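Side-chain contacts in Lmo0305 protein (Listeria monocytogenes, PDB 3PJ0), which belongs to the pyridoxal-phosphate-dependent proteins of aminotransferase-like fold and carries its cofactor covalently, its exact role being left open: residues S71-M74 against A75-A79; D106-K109 against E110-I114; S164-C167 against H168-G171; F224-E227 against A228-W231. All coordinates share one frame; numbering follows the deposited sequence.

All four contacts are local. Each lies along one helix or at its end, so none closes a long loop, and they follow in series without nesting or crossing. Contact 1 opens helix 72-87 beside the cofactor. Contact 2 spans the short helix 107-112 and touches contact 1 where Gln77 meets Gly107, Leu108, Leu111 and Gln112. Contact 3 ends helix 157-170 and stands apart, with its nearest atoms about 12 Å from those of contact 1. Contact 4, on helix 222-234, returns to contact 1, packing Trp231 and Ala228 on Ile78 and Phe224 on Ala79. It also meets contact 2 through Trp231 and Gln112. Contacts 1, 2 and 4 all reach the second subunit.

Contact 1. Residues S71-M74 against A75-A79; sequences SGTM and AQQIA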
ATOM      1  N   SER A  71       3.358  -3.584  -2.653  1.00  9.35           N
ATOM      2  CA  SER A  71       3.266  -5.031  -2.744  1.00  9.58           C
ATOM      3  C   SER A  71       3.644  -5.592  -4.102  1.00 10.13           C
ATOM      4  O   SER A  71       3.547  -4.912  -5.147  1.00  9.51           O
ATOM      5  CB  SER A  71       1.818  -5.462  -2.453  1.00  9.95           C
ATOM      6  OG  SER A  71       0.980  -5.119  -3.526  1.00 10.79           O
ATOM      7  N   GLY A  72       4.079  -6.851  -4.065  1.00  8.99           N
ATOM      8  CA  GLY A  72       4.334  -7.624  -5.254  1.00  9.52           C
ATOM      9  C   GLY A  72       3.041  -7.966  -5.979  1.00  9.47           C
ATOM     10  O   GLY A  72       3.057  -8.092  -7.192  1.00  9.52           O
ATOM     11  N   THR A  73       1.943  -8.163  -5.238  1.00  9.92           N
ATOM     12  CA  THR A  73       0.646  -8.436  -5.851  1.00 10.02           C
ATOM     13  C   THR A  73       0.298  -7.318  -6.849  1.00  9.18           C
ATOM     14  O   THR A  73      -0.029  -7.579  -7.997  1.00  9.78           O
ATOM     15  CB  THR A  73      -0.440  -8.629  -4.796  1.00 11.20           C
ATOM     16  OG1 THR A  73      -0.125  -9.795  -4.015  1.00 10.52           O
ATOM     17  CG2 THR A  73      -1.849  -8.815  -5.455  1.00 10.52           C
HETATM   18  N   MSE A  74       0.378  -6.072  -6.418  1.00  8.81           N
HETATM   19  CA  MSE A  74       0.173  -4.931  -7.313  1.00  9.67           C
HETATM   20  C   MSE A  74       1.207  -4.901  -8.453  1.00  9.00           C
HETATM   21  O   MSE A  74       0.880  -4.762  -9.647  1.00  9.09           O
HETATM   22  CB  MSE A  74       0.356  -3.626  -6.502  1.00  9.23           C
HETATM   23  CG  MSE A  74      -0.000  -2.412  -7.262  1.00 11.42           C
HETATM   24 SE   MSE A  74       0.079  -0.856  -6.144  0.75  9.37          SE
HETATM   25  CE  MSE A  74      -1.350  -1.304  -4.875  1.00  8.25           C
ATOM     26  N   ALA A  75       2.473  -5.031  -8.085  1.00  8.99           N
ATOM     27  CA  ALA A  75       3.573  -4.830  -9.048  1.00  9.27           C
ATOM     28  C   ALA A  75       3.581  -5.796 -10.224  1.00  9.29           C
ATOM     29  O   ALA A  75       3.813  -5.371 -11.366  1.00  9.69           O
ATOM     30  CB  ALA A  75       4.903  -4.853  -8.333  1.00  8.86           C
ATOM     31  N   GLN A  76       3.281  -7.072  -9.962  1.00  9.24           N
ATOM     32  CA  GLN A  76       3.353  -8.120 -11.006  1.00  9.10           C
ATOM     33  C   GLN A  76       2.156  -8.117 -11.960  1.00  9.38           C
ATOM     34  O   GLN A  76       2.347  -8.312 -13.150  1.00  8.98           O
ATOM     35  CB  GLN A  76       3.606  -9.480 -10.401  1.00  8.37           C
ATOM     36  CG  GLN A  76       4.952  -9.563  -9.739  1.00  7.73           C
ATOM     37  CD  GLN A  76       5.438 -10.987  -9.633  1.00  9.10           C
ATOM     38  OE1 GLN A  76       6.429 -11.366 -10.271  1.00  9.65           O
ATOM     39  NE2 GLN A  76       4.711 -11.809  -8.874  1.00  8.67           N
ATOM     40  N   GLN A  77       0.944  -7.888 -11.440  1.00  9.54           N
ATOM     41  CA  GLN A  77      -0.231  -7.717 -12.324  1.00 10.47           C
ATOM     42  C   GLN A  77       0.045  -6.568 -13.320  1.00 10.00           C
ATOM     43  O   GLN A  77      -0.288  -6.647 -14.518  1.00  9.94           O
ATOM     44  CB  GLN A  77      -1.443  -7.348 -11.506  1.00 10.48           C
ATOM     45  CG  GLN A  77      -2.015  -8.436 -10.664  1.00 13.48           C
ATOM     46  CD  GLN A  77      -3.202  -7.894  -9.914  1.00 15.30           C
ATOM     47  OE1 GLN A  77      -3.932  -7.043 -10.449  1.00 12.79           O
ATOM     48  NE2 GLN A  77      -3.422  -8.387  -8.677  1.00 17.99           N
ATOM     49  N   ILE A  78       0.621  -5.481 -12.797  1.00  9.24           N
ATOM     50  CA  ILE A  78       1.000  -4.321 -13.614  1.00  9.58           C
ATOM     51  C   ILE A  78       2.069  -4.668 -14.654  1.00  9.62           C
ATOM     52  O   ILE A  78       1.936  -4.278 -15.830  1.00  8.88           O
ATOM     53  CB  ILE A  78       1.462  -3.130 -12.714  1.00  9.53           C
ATOM     54  CG1 ILE A  78       0.261  -2.592 -11.957  1.00  7.53           C
ATOM     55  CG2 ILE A  78       2.158  -1.989 -13.536  1.00 10.20           C
ATOM     56  CD1 ILE A  78       0.633  -1.583 -10.817  1.00  9.15           C
ATOM     57  N   ALA A  79       3.094  -5.434 -14.269  1.00  8.89           N
ATOM     58  CA  ALA A  79       4.151  -5.803 -15.204  1.00  9.32           C
ATOM     59  C   ALA A  79       3.545  -6.553 -16.396  1.00  9.24           C
ATOM     60  O   ALA A  79       3.842  -6.230 -17.553  1.00  8.87           O
ATOM     61  CB  ALA A  79       5.267  -6.669 -14.491  1.00  9.05           C
TER
HETATM   62  O   HOH W   1       2.494 -11.012  -7.336  1.00 10.47           O
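Ser71 O accepts Ala75 N at 3.1 Å, Gly72 O accepts Gln76 N at 3.0 Å, and Met74 O accepts Ile78 N. These bonds wind the first turns of helix 72-87. Ser71 is the N-cap. In one of its two conformers, its OG accepts Met74 N at 3.1 Å with a nearly straight bond, 168° at the hydrogen. This helix start is the phosphate-binding end seen in pyridoxal-phosphate proteins of this fold. Gly72 N and Thr73 OG1 both bond to phosphate oxygens of the modified residue LLP at position 208, while Ser71 OG also bonds to Gly236 O of the second subunit. The helix dipole probably helps to hold that phosphate.

Thr73 and Gln77 run side by side and point the same way. Thr73 CG2 touches Gln77 NE2 at 3.6 Å, and Gln77 CG lies 3.4 Å from Thr73 O. The extended Gln77 chain carries its amide on to Tyr235 OH and to Arg234 O of the second subunit. Met74, a selenomethionine, lies alongside Ile78 in the same sense. With CG anti to the backbone N (chi1 -173°) the chain runs along Ile78, and Met74 CG meets Ile78 CD1 at 3.7 Å. Gln76 takes a different direction. A water accepts from its NE2 at 2.8 Å and gives a weak bond to Gly72 O. Asp177 takes a further bond from NE2, and OE1 bonds to His175, so both ends of the amide are held in this buried place.

Contact 2. Residues D106-K109 against E110-I114; sequences DGLK and ELQQI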
ATOM      1  N   ASP A 106      -7.631 -13.861  -7.689  1.00 11.25           N
ATOM      2  CA  ASP A 106      -7.869 -13.752  -9.141  1.00 11.50           C
ATOM      3  C   ASP A 106      -7.742 -12.328  -9.671  1.00 11.29           C
ATOM      4  O   ASP A 106      -8.345 -11.972 -10.700  1.00 11.84           O
ATOM      5  CB  ASP A 106      -9.258 -14.307  -9.493  1.00 12.05           C
ATOM      6  CG  ASP A 106      -9.527 -15.643  -8.829  1.00 14.44           C
ATOM      7  OD1 ASP A 106      -8.719 -16.585  -9.003  1.00 12.39           O
ATOM      8  OD2 ASP A 106     -10.534 -15.717  -8.099  1.00 16.59           O
ATOM      9  N   GLY A 107      -6.922 -11.525  -9.003  1.00 10.98           N
ATOM     10  CA  GLY A 107      -6.734 -10.131  -9.377  1.00 10.14           C
ATOM     11  C   GLY A 107      -6.341  -9.948 -10.843  1.00 10.33           C
ATOM     12  O   GLY A 107      -6.880  -9.084 -11.543  1.00  9.79           O
ATOM     13  N   LEU A 108      -5.393 -10.758 -11.308  1.00 10.43           N
ATOM     14  CA  LEU A 108      -4.907 -10.637 -12.711  1.00 10.75           C
ATOM     15  C   LEU A 108      -6.047 -10.814 -13.701  1.00 10.22           C
ATOM     16  O   LEU A 108      -6.191 -10.043 -14.657  1.00 10.30           O
ATOM     17  CB  LEU A 108      -3.802 -11.651 -12.971  1.00 10.43           C
ATOM     18  CG  LEU A 108      -3.167 -11.653 -14.367  1.00 11.89           C
ATOM     19  CD1 LEU A 108      -2.430 -10.315 -14.626  1.00  9.97           C
ATOM     20  CD2 LEU A 108      -2.236 -12.892 -14.452  1.00 11.22           C
ATOM     21  N   LYS A 109      -6.877 -11.817 -13.462  1.00 10.45           N
ATOM     22  CA  LYS A 109      -8.067 -12.062 -14.288  1.00 10.74           C
ATOM     23  C   LYS A 109      -9.138 -10.962 -14.159  1.00 11.67           C
ATOM     24  O   LYS A 109      -9.697 -10.482 -15.161  1.00 11.53           O
ATOM     25  CB  LYS A 109      -8.664 -13.412 -13.898  1.00 11.51           C
ATOM     26  CG  LYS A 109      -7.696 -14.598 -14.212  1.00 12.43           C
ATOM     27  CD  LYS A 109      -8.203 -15.902 -13.664  1.00 12.22           C
ATOM     28  CE  LYS A 109      -7.124 -17.029 -13.796  1.00 13.02           C
ATOM     29  NZ  LYS A 109      -7.562 -18.267 -13.073  1.00 14.15           N
ATOM     30  N   GLU A 110      -9.419 -10.552 -12.932  1.00 11.29           N
ATOM     31  CA  GLU A 110     -10.537  -9.636 -12.666  1.00 11.89           C
ATOM     32  C   GLU A 110     -10.218  -8.176 -12.947  1.00 11.72           C
ATOM     33  O   GLU A 110     -11.119  -7.415 -13.328  1.00 12.34           O
ATOM     34  CB  GLU A 110     -11.012  -9.765 -11.217  0.54 12.40           C
ATOM     35  CG  GLU A 110     -11.555 -11.140 -10.823  0.54 14.77           C
ATOM     36  CD  GLU A 110     -12.993 -11.411 -11.245  0.54 17.39           C
ATOM     37  OE1 GLU A 110     -13.591 -10.659 -12.068  0.54 15.71           O
ATOM     38  OE2 GLU A 110     -13.531 -12.414 -10.732  0.54 18.53           O
ATOM     39  N   LEU A 111      -8.972  -7.766 -12.709  1.00 10.60           N
ATOM     40  CA  LEU A 111      -8.573  -6.381 -12.901  1.00 10.54           C
ATOM     41  C   LEU A 111      -7.932  -6.126 -14.270  1.00 11.11           C
ATOM     42  O   LEU A 111      -8.040  -5.023 -14.814  1.00 10.52           O
ATOM     43  CB  LEU A 111      -7.644  -5.908 -11.783  1.00 10.09           C
ATOM     44  CG  LEU A 111      -8.281  -5.701 -10.398  1.00  9.48           C
ATOM     45  CD1 LEU A 111      -7.221  -5.440  -9.354  1.00  5.92           C
ATOM     46  CD2 LEU A 111      -9.351  -4.569 -10.433  1.00 10.70           C
ATOM     47  N   GLN A 112      -7.302  -7.148 -14.847  1.00 11.34           N
ATOM     48  CA  GLN A 112      -6.606  -6.948 -16.118  1.00 11.61           C
ATOM     49  C   GLN A 112      -7.205  -7.752 -17.276  1.00 12.85           C
ATOM     50  O   GLN A 112      -6.803  -7.573 -18.435  1.00 14.51           O
ATOM     51  CB  GLN A 112      -5.110  -7.267 -15.950  1.00 10.93           C
ATOM     52  CG  GLN A 112      -4.329  -6.340 -15.022  1.00 12.07           C
ATOM     53  CD  GLN A 112      -4.377  -4.887 -15.465  1.00 13.34           C
ATOM     54  OE1 GLN A 112      -4.583  -4.591 -16.635  1.00 11.86           O
ATOM     55  NE2 GLN A 112      -4.215  -3.977 -14.524  1.00 14.30           N
ATOM     56  N   GLN A 113      -8.179  -8.616 -16.987  1.00 13.80           N
ATOM     57  CA  GLN A 113      -8.781  -9.470 -18.029  1.00 15.00           C
ATOM     58  C   GLN A 113      -7.694 -10.162 -18.860  1.00 13.38           C
ATOM     59  O   GLN A 113      -7.809 -10.296 -20.088  1.00 12.29           O
ATOM     60  CB  GLN A 113      -9.737  -8.703 -18.961  1.00 15.77           C
ATOM     61  CG  GLN A 113     -10.958  -8.161 -18.265  1.00 19.90           C
ATOM     62  CD  GLN A 113     -10.680  -6.860 -17.627  1.00 21.54           C
ATOM     63  OE1 GLN A 113     -10.102  -5.974 -18.258  1.00 25.48           O
ATOM     64  NE2 GLN A 113     -11.111  -6.697 -16.385  1.00 24.63           N
ATOM     65  N   ILE A 114      -6.640 -10.582 -18.161  1.00 12.35           N
ATOM     66  CA  ILE A 114      -5.559 -11.371 -18.736  1.00 12.10           C
ATOM     67  C   ILE A 114      -5.879 -12.861 -18.520  1.00 13.19           C
ATOM     68  O   ILE A 114      -6.418 -13.257 -17.468  1.00 12.85           O
ATOM     69  CB  ILE A 114      -4.209 -10.943 -18.149  1.00 12.35           C
ATOM     70  CG1 ILE A 114      -3.788  -9.629 -18.825  1.00 11.03           C
ATOM     71  CG2 ILE A 114      -3.124 -12.097 -18.258  1.00 10.96           C
ATOM     72  CD1 ILE A 114      -2.471  -8.988 -18.301  1.00 12.08           C
TER
HETATM   73  O   HOH W   2     -13.045 -14.763  -9.291  1.00 26.16           O
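Leu108 and Ile114 meet at an angle, methyl against methyl, with Leu108 CD1 3.9 Å from Ile114 CD1. Leu108 CG also sits 3.9 Å from Ile114 CG2. The leucine reaches there because its CG lies opposite the backbone N (chi1 -179°), which turns the branched end toward the residue six places on. The pair is buried against Tyr94, Val92 and Pro116, on strands 91-94 and 115-118.

Helix 107-112 is short and leads into strand 115-118, outermost in the central sheet within this chain. Asp106 is its N-cap but makes no capping bond with its side chain. Glu110 N bonds to Asp106 O at 2.9 Å, and Leu111 N to Gly107 O at 2.7 Å. Further on, Gln112 N bonds to Leu108 O. Gln113 then leaves the helix with positive phi, and its N makes only a weak bond to Lys109 O.

In one of its two conformers, Glu110 bends at chi2 (-80°). A water then joins Glu110 OE2, at 2.8 Å, to Asp106 OD2, at 2.9 Å, and donates to both. Resting on one conformer, this bridge is less certain. Where it forms, it may ease the closeness of two like charges. Lys109 keeps an extended chain. Its CG rests 3.7 Å from Ile114 O, while NZ forms a salt bridge with Glu101. Gln112 turns its amide to Arg81 and Tyr235.

Contact 3. Residues S164-C167 against H168-G171; sequences SEYC and HEQG
Gln170 lays its CG over one face of the Tyr166 ring in a CH-pi contact. The carbon is 3.6 Å from the ring centroid and 20° off the normal. It is displaced toward the phenol end, where Gln170 CG comes 3.4 Å from Tyr166 CZ. The Gln170 amide plane is 26° from the ring plane. Tyr166 CG lies opposite the residue's backbone N (chi1 176°), which swings the ring forward along the helix. Gln170 bends at chi2, and this turns its amide toward the ring, with Gln170 OE1 3.8 Å from Tyr166 CE1.

The backbone bonds are helical. His168 N bonds to Ser164 O at 2.9 Å, Glu169 N to Glu165 O and Gln170 N to Tyr166 O, both at 3.0 Å. Gly171 has positive phi and ends the helix in a Schellman motif.

Among the other contacts, Glu169 CG comes close to Glu165 O, at 3.2 Å. His168 ND1 bonds to a molecule of (4R)-2-methylpentane-2,4-diol, probably a crystallisation additive.

The site lies at the surface, at the end of helix 157-170. That helix is the crossover of a beta-alpha-beta unit between strands 140-144 and 173-178. Cys167 and Ser164 face Leu174 on the second strand, while Tyr166 packs on Ile128, Ile131 and Lys132 of helix 128-132.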
ATOM      1  N   SER A 164      15.147 -18.192 -21.881  1.00 14.89           N
ATOM      2  CA  SER A 164      15.345 -16.779 -22.219  1.00 15.12           C
ATOM      3  C   SER A 164      15.600 -16.624 -23.706  1.00 15.49           C
ATOM      4  O   SER A 164      14.980 -15.791 -24.367  1.00 15.49           O
ATOM      5  CB  SER A 164      16.530 -16.181 -21.430  1.00 14.37           C
ATOM      6  OG  SER A 164      16.630 -14.771 -21.648  1.00 12.35           O
ATOM      7  N   GLU A 165      16.501 -17.451 -24.237  1.00 16.22           N
ATOM      8  CA  GLU A 165      16.853 -17.372 -25.666  1.00 17.18           C
ATOM      9  C   GLU A 165      15.631 -17.673 -26.555  1.00 16.88           C
ATOM     10  O   GLU A 165      15.410 -16.995 -27.542  1.00 16.91           O
ATOM     11  CB  GLU A 165      18.037 -18.305 -25.990  1.00 17.97           C
ATOM     12  CG  GLU A 165      19.354 -17.816 -25.312  1.00 22.77           C
ATOM     13  CD  GLU A 165      20.484 -18.870 -25.234  1.00 27.67           C
ATOM     14  OE1 GLU A 165      20.211 -20.091 -25.153  1.00 32.97           O
ATOM     15  OE2 GLU A 165      21.654 -18.458 -25.201  1.00 30.22           O
ATOM     16  N   TYR A 166      14.814 -18.652 -26.171  1.00 17.50           N
ATOM     17  CA  TYR A 166      13.638 -19.007 -26.966  1.00 18.02           C
ATOM     18  C   TYR A 166      12.622 -17.878 -26.931  1.00 17.87           C
ATOM     19  O   TYR A 166      12.060 -17.498 -27.967  1.00 17.46           O
ATOM     20  CB  TYR A 166      12.998 -20.288 -26.452  1.00 18.48           C
ATOM     21  CG  TYR A 166      11.727 -20.646 -27.165  1.00 19.57           C
ATOM     22  CD1 TYR A 166      11.749 -21.246 -28.430  1.00 21.82           C
ATOM     23  CD2 TYR A 166      10.497 -20.387 -26.578  1.00 20.02           C
ATOM     24  CE1 TYR A 166      10.564 -21.574 -29.078  1.00 21.77           C
ATOM     25  CE2 TYR A 166       9.320 -20.703 -27.209  1.00 21.18           C
ATOM     26  CZ  TYR A 166       9.352 -21.301 -28.447  1.00 21.84           C
ATOM     27  OH  TYR A 166       8.155 -21.601 -29.040  1.00 22.91           O
ATOM     28  N   CYS A 167      12.396 -17.331 -25.740  1.00 17.25           N
ATOM     29  CA  CYS A 167      11.457 -16.227 -25.610  1.00 17.58           C
ATOM     30  C   CYS A 167      11.940 -15.020 -26.442  1.00 17.89           C
ATOM     31  O   CYS A 167      11.143 -14.383 -27.126  1.00 18.90           O
ATOM     32  CB  CYS A 167      11.172 -15.900 -24.144  1.00 17.24           C
ATOM     33  SG  CYS A 167      10.200 -17.165 -23.291  1.00 15.50           S
ATOM     34  N   HIS A 168      13.236 -14.736 -26.417  1.00 17.99           N
ATOM     35  CA  HIS A 168      13.778 -13.664 -27.218  1.00 19.68           C
ATOM     36  C   HIS A 168      13.500 -13.871 -28.733  1.00 20.10           C
ATOM     37  O   HIS A 168      13.029 -12.961 -29.412  1.00 19.68           O
ATOM     38  CB  HIS A 168      15.258 -13.451 -26.919  1.00 19.82           C
ATOM     39  CG  HIS A 168      15.861 -12.279 -27.640  1.00 23.48           C
ATOM     40  ND1 HIS A 168      15.705 -10.978 -27.208  1.00 27.20           N
ATOM     41  CD2 HIS A 168      16.628 -12.216 -28.756  1.00 25.92           C
ATOM     42  CE1 HIS A 168      16.346 -10.164 -28.031  1.00 29.34           C
ATOM     43  NE2 HIS A 168      16.915 -10.891 -28.976  1.00 28.19           N
ATOM     44  N   GLU A 169      13.745 -15.083 -29.222  1.00 20.81           N
ATOM     45  CA  GLU A 169      13.495 -15.470 -30.614  1.00 22.06           C
ATOM     46  C   GLU A 169      12.009 -15.375 -31.023  1.00 21.60           C
ATOM     47  O   GLU A 169      11.708 -15.021 -32.159  1.00 22.26           O
ATOM     48  CB  GLU A 169      13.975 -16.918 -30.827  1.00 22.81           C
ATOM     49  CG  GLU A 169      15.512 -17.127 -30.731  1.00 26.85           C
ATOM     50  CD  GLU A 169      15.952 -18.621 -30.594  1.00 31.25           C
ATOM     51  OE1 GLU A 169      15.089 -19.527 -30.445  1.00 33.30           O
ATOM     52  OE2 GLU A 169      17.179 -18.886 -30.610  1.00 33.77           O
ATOM     53  N   GLN A 170      11.092 -15.694 -30.101  1.00 20.61           N
ATOM     54  CA  GLN A 170       9.647 -15.676 -30.382  1.00 20.62           C
ATOM     55  C   GLN A 170       8.945 -14.344 -30.048  1.00 19.55           C
ATOM     56  O   GLN A 170       7.713 -14.204 -30.219  1.00 19.19           O
ATOM     57  CB  GLN A 170       8.958 -16.792 -29.594  1.00 21.16           C
ATOM     58  CG  GLN A 170       9.445 -18.210 -29.924  1.00 23.55           C
ATOM     59  CD  GLN A 170       9.186 -18.622 -31.353  1.00 26.56           C
ATOM     60  OE1 GLN A 170      10.033 -19.259 -31.983  1.00 30.19           O
ATOM     61  NE2 GLN A 170       8.040 -18.249 -31.882  1.00 27.77           N
ATOM     62  N   GLY A 171       9.704 -13.372 -29.555  1.00 18.24           N
ATOM     63  CA  GLY A 171       9.118 -12.085 -29.166  1.00 17.66           C
ATOM     64  C   GLY A 171       8.207 -12.169 -27.944  1.00 16.40           C
ATOM     65  O   GLY A 171       7.231 -11.414 -27.845  1.00 16.82           O
TER

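Contact 4. Residues F224-E227 against A228-W231; sequences FVQE and AKIW
Glu227 O receives two N-H groups. Trp231 N makes the sound bond, at 3.2 Å with 166° at the hydrogen. Ile230 N adds a weak one. Trp231 CD1 also comes within 3.4 Å of the same oxygen. One residue earlier, Gln226 O takes only weak bonds, from Lys229 N and Ile230 N. Ala228 N to Phe224 O and Lys229 N to Val225 O, both at 3.0 Å, complete the helical bonding.

A water links the side chains of Glu227 and Trp231, four residues apart. It accepts from Trp231 NE1 at 2.7 Å, in the plane of the indole at its edge. It donates to Glu227 OE1 at 3.1 Å. Glu227 has its CG anti to the carbonyl carbon (chi1 -70°) and an extended chain, which brings OE1 to the water. Glu227 OE2 forms a salt bridge with Arg86, and Trp231 makes a cation-pi contact with Arg234.

On another face, the extended Lys229 lies beside Gln226. It crosses Val225 at an angle, with Lys229 CE 4.0 Å from Val225 CG1. The helix, 222-234, follows strand 216-220 of the central sheet. Phe224 and Ala228 lie on Leu218 of that strand, Phe224 stacks with Trp83 on helix 72-87, and Trp231 touches Leu111 of the second subunit.

The water and Arg86 thus satisfy the two carboxylate oxygens of Glu227, one each. The water also accepts the indole N-H, and this probably helps to fix the rotation of the buried tryptophan.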
ATOM      1  N   PHE A 224       9.471   1.091 -19.524  1.00 10.87           N
ATOM      2  CA  PHE A 224       8.660   0.132 -18.759  1.00 11.22           C
ATOM      3  C   PHE A 224       8.294   0.657 -17.363  1.00  9.99           C
ATOM      4  O   PHE A 224       7.128   0.622 -16.980  1.00 10.02           O
ATOM      5  CB  PHE A 224       9.391  -1.232 -18.663  1.00 11.22           C
ATOM      6  CG  PHE A 224       8.734  -2.235 -17.734  1.00 11.24           C
ATOM      7  CD1 PHE A 224       7.732  -3.075 -18.195  1.00 10.27           C
ATOM      8  CD2 PHE A 224       9.170  -2.387 -16.422  1.00 10.34           C
ATOM      9  CE1 PHE A 224       7.143  -4.025 -17.345  1.00 11.05           C
ATOM     10  CE2 PHE A 224       8.568  -3.318 -15.548  1.00  8.74           C
ATOM     11  CZ  PHE A 224       7.545  -4.126 -16.018  1.00  9.82           C
ATOM     12  N   VAL A 225       9.291   1.142 -16.617  1.00  9.84           N
ATOM     13  CA  VAL A 225       9.094   1.661 -15.249  1.00 10.61           C
ATOM     14  C   VAL A 225       8.192   2.887 -15.237  1.00 11.64           C
ATOM     15  O   VAL A 225       7.325   3.045 -14.338  1.00 10.95           O
ATOM     16  CB  VAL A 225      10.450   1.906 -14.529  1.00 10.43           C
ATOM     17  CG1 VAL A 225      10.274   2.623 -13.172  1.00 10.96           C
ATOM     18  CG2 VAL A 225      11.183   0.589 -14.328  1.00 11.46           C
ATOM     19  N   GLN A 226       8.315   3.722 -16.262  1.00 13.20           N
ATOM     20  CA  GLN A 226       7.470   4.905 -16.333  1.00 14.84           C
ATOM     21  C   GLN A 226       6.005   4.528 -16.519  1.00 14.02           C
ATOM     22  O   GLN A 226       5.126   5.117 -15.882  1.00 15.18           O
ATOM     23  CB  GLN A 226       7.973   5.862 -17.407  1.00 16.72           C
ATOM     24  CG  GLN A 226       9.350   6.464 -17.088  1.00 21.75           C
ATOM     25  CD  GLN A 226       9.513   6.989 -15.656  1.00 27.75           C
ATOM     26  OE1 GLN A 226       8.619   7.637 -15.091  1.00 33.21           O
ATOM     27  NE2 GLN A 226      10.684   6.744 -15.084  1.00 29.84           N
ATOM     28  N   GLU A 227       5.734   3.503 -17.329  1.00 13.44           N
ATOM     29  CA  GLU A 227       4.370   3.024 -17.487  1.00 13.40           C
ATOM     30  C   GLU A 227       3.888   2.416 -16.180  1.00 11.60           C
ATOM     31  O   GLU A 227       2.732   2.589 -15.818  1.00 11.94           O
ATOM     32  CB  GLU A 227       4.224   1.961 -18.598  1.00 13.17           C
ATOM     33  CG  GLU A 227       4.387   2.496 -20.003  1.00 16.35           C
ATOM     34  CD  GLU A 227       4.084   1.422 -21.046  1.00 17.35           C
ATOM     35  OE1 GLU A 227       2.983   0.816 -21.003  1.00 17.35           O
ATOM     36  OE2 GLU A 227       4.959   1.186 -21.888  1.00 22.09           O
ATOM     37  N   ALA A 228       4.762   1.708 -15.475  1.00 11.23           N
ATOM     38  CA  ALA A 228       4.377   1.080 -14.203  1.00  9.94           C
ATOM     39  C   ALA A 228       3.958   2.115 -13.157  1.00 10.29           C
ATOM     40  O   ALA A 228       3.086   1.850 -12.348  1.00  8.54           O
ATOM     41  CB  ALA A 228       5.475   0.153 -13.656  1.00 10.05           C
ATOM     42  N   LYS A 229       4.564   3.297 -13.194  1.00 10.12           N
ATOM     43  CA  LYS A 229       4.231   4.349 -12.243  1.00 10.70           C
ATOM     44  C   LYS A 229       2.839   4.915 -12.489  1.00 10.76           C
ATOM     45  O   LYS A 229       2.134   5.272 -11.542  1.00 10.35           O
ATOM     46  CB  LYS A 229       5.304   5.446 -12.239  1.00 11.48           C
ATOM     47  CG  LYS A 229       6.627   4.982 -11.666  1.00 12.71           C
ATOM     48  CD  LYS A 229       7.587   6.133 -11.453  1.00 15.55           C
ATOM     49  CE  LYS A 229       8.935   5.665 -10.972  1.00 16.45           C
ATOM     50  NZ  LYS A 229       9.805   6.846 -10.599  1.00 15.56           N
ATOM     51  N   ILE A 230       2.427   4.972 -13.750  1.00  9.95           N
ATOM     52  CA  ILE A 230       1.072   5.397 -14.081  1.00 10.29           C
ATOM     53  C   ILE A 230       0.069   4.380 -13.507  1.00  9.75           C
ATOM     54  O   ILE A 230      -0.894   4.764 -12.852  1.00  9.88           O
ATOM     55  CB  ILE A 230       0.859   5.552 -15.584  0.52 10.47           C
ATOM     56  CG1 ILE A 230       1.793   6.633 -16.129  0.52 11.76           C
ATOM     57  CG2 ILE A 230      -0.613   5.892 -15.868  0.52 11.65           C
ATOM     58  CD1 ILE A 230       1.653   6.887 -17.617  0.52 13.03           C
ATOM     59  N   TRP A 231       0.333   3.099 -13.717  1.00  9.17           N
ATOM     60  CA  TRP A 231      -0.524   2.034 -13.196  1.00  9.24           C
ATOM     61  C   TRP A 231      -0.522   2.033 -11.674  1.00  8.79           C
ATOM     62  O   TRP A 231      -1.542   1.747 -11.057  1.00  8.70           O
ATOM     63  CB  TRP A 231      -0.108   0.641 -13.731  1.00  8.58           C
ATOM     64  CG  TRP A 231      -0.561   0.356 -15.131  1.00  9.50           C
ATOM     65  CD1 TRP A 231       0.214   0.301 -16.249  1.00 10.33           C
ATOM     66  CD2 TRP A 231      -1.902   0.077 -15.554  1.00  9.64           C
ATOM     67  NE1 TRP A 231      -0.580   0.017 -17.354  1.00 11.83           N
ATOM     68  CE2 TRP A 231      -1.873  -0.146 -16.940  1.00 12.17           C
ATOM     69  CE3 TRP A 231      -3.123  -0.043 -14.881  1.00 11.00           C
ATOM     70  CZ2 TRP A 231      -3.037  -0.445 -17.684  1.00 11.20           C
ATOM     71  CZ3 TRP A 231      -4.268  -0.332 -15.625  1.00 10.11           C
ATOM     72  CH2 TRP A 231      -4.212  -0.525 -16.996  1.00 10.82           C
TER
HETATM   73  O   HOH W   3       0.300  -0.402 -19.906  1.00 17.41           O